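Local atomic coordinates of FAA hydrolase family protein (Pseudomonas aeruginosa, PDB entry 6J5Y), a protein that probably hydrolyses fumarylpyruvate, cleaving a carbon-carbon bond of its diketone, at an active site that holds a manganese ion. Residues H80-L85 / G111-R116. Residues are numbered along the deposited sequence; the frame is centred on the assembly and turned at random.
With MN (manganese (II) ion), chain C; PYR (pyruvic acid), chain B.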
loop_
_atom_site.group_PDB
_atom_site.type_symbol
_atom_site.label_atom_id
_atom_site.label_comp_id
_atom_site.label_asym_id
_atom_site.label_seq_id
_atom_site.Cartn_x
_atom_site.Cartn_y
_atom_site.Cartn_z
ATOM N N HIS A 80 -10.865 8.211 0.730
ATOM C CA HIS A 80 -9.506 8.780 0.566
ATOM C C HIS A 80 -8.587 7.888 -0.267
ATOM O O HIS A 80 -8.549 6.654 -0.070
ATOM C CB HIS A 80 -8.851 9.093 1.907
ATOM C CG HIS A 80 -9.336 10.370 2.503
ATOM N ND1 HIS A 80 -8.493 11.224 3.195
ATOM C CD2 HIS A 80 -10.549 10.957 2.483
ATOM C CE1 HIS A 80 -9.185 12.279 3.616
ATOM N NE2 HIS A 80 -10.442 12.148 3.175
ATOM N N TYR A 81 -7.849 8.537 -1.167
ATOM C CA TYR A 81 -6.652 7.973 -1.833
ATOM C C TYR A 81 -5.485 8.108 -0.855
ATOM O O TYR A 81 -5.533 9.023 0.001
ATOM C CB TYR A 81 -6.333 8.710 -3.133
ATOM C CG TYR A 81 -6.099 10.185 -2.941
ATOM C CD1 TYR A 81 -4.876 10.664 -2.500
ATOM C CD2 TYR A 81 -7.122 11.093 -3.133
ATOM C CE1 TYR A 81 -4.671 12.013 -2.270
ATOM C CE2 TYR A 81 -6.914 12.453 -2.950
ATOM C CZ TYR A 81 -5.688 12.916 -2.516
ATOM O OH TYR A 81 -5.487 14.252 -2.307
ATOM N N GLU A 82 -4.517 7.194 -0.960
ATOM C CA GLU A 82 -3.190 7.275 -0.292
ATOM C C GLU A 82 -2.154 6.562 -1.165
ATOM O O GLU A 82 -2.223 5.302 -1.196
ATOM C CB GLU A 82 -3.216 6.545 1.054
ATOM C CG GLU A 82 -4.167 7.096 2.103
ATOM C CD GLU A 82 -3.987 6.484 3.487
ATOM O OE1 GLU A 82 -3.174 5.574 3.622
ATOM O OE2 GLU A 82 -4.689 6.891 4.419
ATOM N N ILE A 83 -1.224 7.277 -1.831
ATOM C CA ILE A 83 -0.180 6.616 -2.677
ATOM C C ILE A 83 0.885 6.025 -1.747
ATOM O O ILE A 83 1.194 6.664 -0.715
ATOM C CB ILE A 83 0.402 7.579 -3.732
ATOM C CG1 ILE A 83 1.092 6.825 -4.864
ATOM C CG2 ILE A 83 1.319 8.613 -3.115
ATOM C CD1 ILE A 83 0.173 5.913 -5.643
ATOM N N GLU A 84 1.415 4.836 -2.066
ATOM C CA GLU A 84 2.378 4.143 -1.167
ATOM C C GLU A 84 3.335 3.284 -2.002
ATOM O O GLU A 84 2.870 2.659 -2.995
ATOM C CB GLU A 84 1.641 3.276 -0.133
ATOM C CG GLU A 84 0.503 3.973 0.586
ATOM C CD GLU A 84 0.173 3.479 1.991
ATOM O OE1 GLU A 84 0.834 2.509 2.484
ATOM O OE2 GLU A 84 -0.734 4.081 2.605
ATOM N N LEU A 85 4.611 3.269 -1.607
ATOM C CA LEU A 85 5.577 2.221 -2.018
ATOM C C LEU A 85 5.180 0.894 -1.364
ATOM O O LEU A 85 5.020 0.846 -0.125
ATOM C CB LEU A 85 7.003 2.620 -1.641
ATOM C CG LEU A 85 8.082 1.564 -1.886
ATOM C CD1 LEU A 85 8.359 1.387 -3.363
ATOM C CD2 LEU A 85 9.355 1.930 -1.148
ATOM N N GLY A 111 1.315 1.423 -4.994
ATOM C CA GLY A 111 0.036 1.011 -4.410
ATOM C C GLY A 111 -0.796 2.181 -3.936
ATOM O O GLY A 111 -0.240 3.253 -3.702
ATOM N N LEU A 112 -2.091 1.932 -3.769
ATOM C CA LEU A 112 -3.059 2.866 -3.157
ATOM C C LEU A 112 -3.698 2.180 -1.946
ATOM O O LEU A 112 -4.301 1.092 -2.091
ATOM C CB LEU A 112 -4.123 3.239 -4.186
ATOM C CG LEU A 112 -3.761 4.348 -5.164
ATOM C CD1 LEU A 112 -4.722 4.343 -6.339
ATOM C CD2 LEU A 112 -3.785 5.703 -4.454
ATOM N N ASP A 113 -3.575 2.816 -0.791
ATOM C CA ASP A 113 -4.252 2.371 0.437
ATOM C C ASP A 113 -5.582 3.120 0.477
ATOM O O ASP A 113 -5.688 4.142 1.213
ATOM C CB ASP A 113 -3.324 2.555 1.639
ATOM C CG ASP A 113 -4.012 2.252 2.953
ATOM O OD1 ASP A 113 -5.101 1.619 2.909
ATOM O OD2 ASP A 113 -3.474 2.661 4.009
ATOM N N MET A 114 -6.567 2.636 -0.279
ATOM C CA MET A 114 -7.877 3.329 -0.387
ATOM C C MET A 114 -8.585 3.172 0.974
ATOM O O MET A 114 -8.354 2.171 1.686
ATOM C CB MET A 114 -8.714 2.797 -1.556
ATOM C CG MET A 114 -8.018 2.961 -2.914
ATOM S SD MET A 114 -7.585 4.693 -3.280
ATOM C CE MET A 114 -9.187 5.488 -3.125
ATOM N N THR A 115 -9.265 4.214 1.431
ATOM C CA THR A 115 -9.622 4.349 2.868
ATOM C C THR A 115 -11.039 4.914 2.990
ATOM O O THR A 115 -11.290 5.915 2.345
ATOM C CB THR A 115 -8.608 5.253 3.589
ATOM O OG1 THR A 115 -7.321 4.632 3.509
ATOM C CG2 THR A 115 -8.950 5.487 5.041
ATOM N N ARG A 116 -11.943 4.278 3.757
ATOM C CA ARG A 116 -13.223 4.920 4.154
ATOM C C ARG A 116 -12.864 5.782 5.354
ATOM O O ARG A 116 -12.897 5.252 6.451
ATOM C CB ARG A 116 -14.314 3.878 4.406
ATOM C CG ARG A 116 -14.592 3.038 3.164
ATOM C CD ARG A 116 -15.820 2.177 3.244
ATOM N NE ARG A 116 -15.652 1.001 4.079
ATOM C CZ ARG A 116 -16.437 -0.065 4.029
ATOM N NH1 ARG A 116 -16.203 -1.087 4.831
ATOM N NH2 ARG A 116 -17.444 -0.109 3.168
HETATM MN MN MN C . -1.792 4.027 4.254
HETATM C C PYR B . -1.016 5.830 6.466
HETATM O O PYR B . -0.608 5.425 5.358
HETATM O OXT PYR B . -0.417 6.725 7.108
HETATM C CA PYR B . -2.071 5.229 6.955
HETATM O O3 PYR B . -2.543 4.283 6.312
HETATM C CB PYR B . -2.739 5.571 8.255
HETATM O O HOH W 1 -0.570 2.363 4.905
#
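Glu82 and Asp113 project together from adjacent strands, and each gives one carboxylate oxygen to the manganese ion: Glu82 OE1 and Asp113 OD2 both lie 2.2 Å from it. Their carboxylate planes stand 78° apart, so the two groups meet at the ion without stacking. Glu84 comes in at a slant to Asp113, their carboxylate planes nearly perpendicular; its OE2 sits 2.0 Å from manganese and, at the same time, 3.2 Å from Asp113 CB. Pyruvate, through O and O3, and a water complete six ligands; Glu84 OE1, the oxygen not on the metal, accepts from that water and from the backbone N of Gly202. With Asp113 CG anti to the backbone N (chi1 174°), OD2 is delivered to the ion while OD1 forms a salt bridge with Lys54; Glu82 OE2 pairs with Arg117. These positive partners probably offset the negative charge of three clustered carboxylates.

The frame beneath is an antiparallel pair of strands inside the FAH-type fold, with a Glu-X-Glu motif on one strand and the aspartate on the other. At one end, Glu84 and Gly111 exchange two backbone bonds; at the other, His80 and Thr115 do the same, His80 N to Thr115 O spanning 2.8 Å with 168° at the hydrogen. Between them, Asp113 N donates to Glu82 O, fixing the backbones of two metal ligands against each other. Thr115 OG1 donates to Asp113 O from above the carbonyl plane and also bonds Lys134, whose NZ also hydrogen-bonds Asp113 OD2 and pyruvate.

Away from the metal the contact is apolar: Ile83 CD1 meets Leu112 CD2 at 4.1 Å, both side chains packing on Leu161. Met114, curled by successive turns about its side-chain bonds, puts SD 3.7 Å from Tyr81 CA.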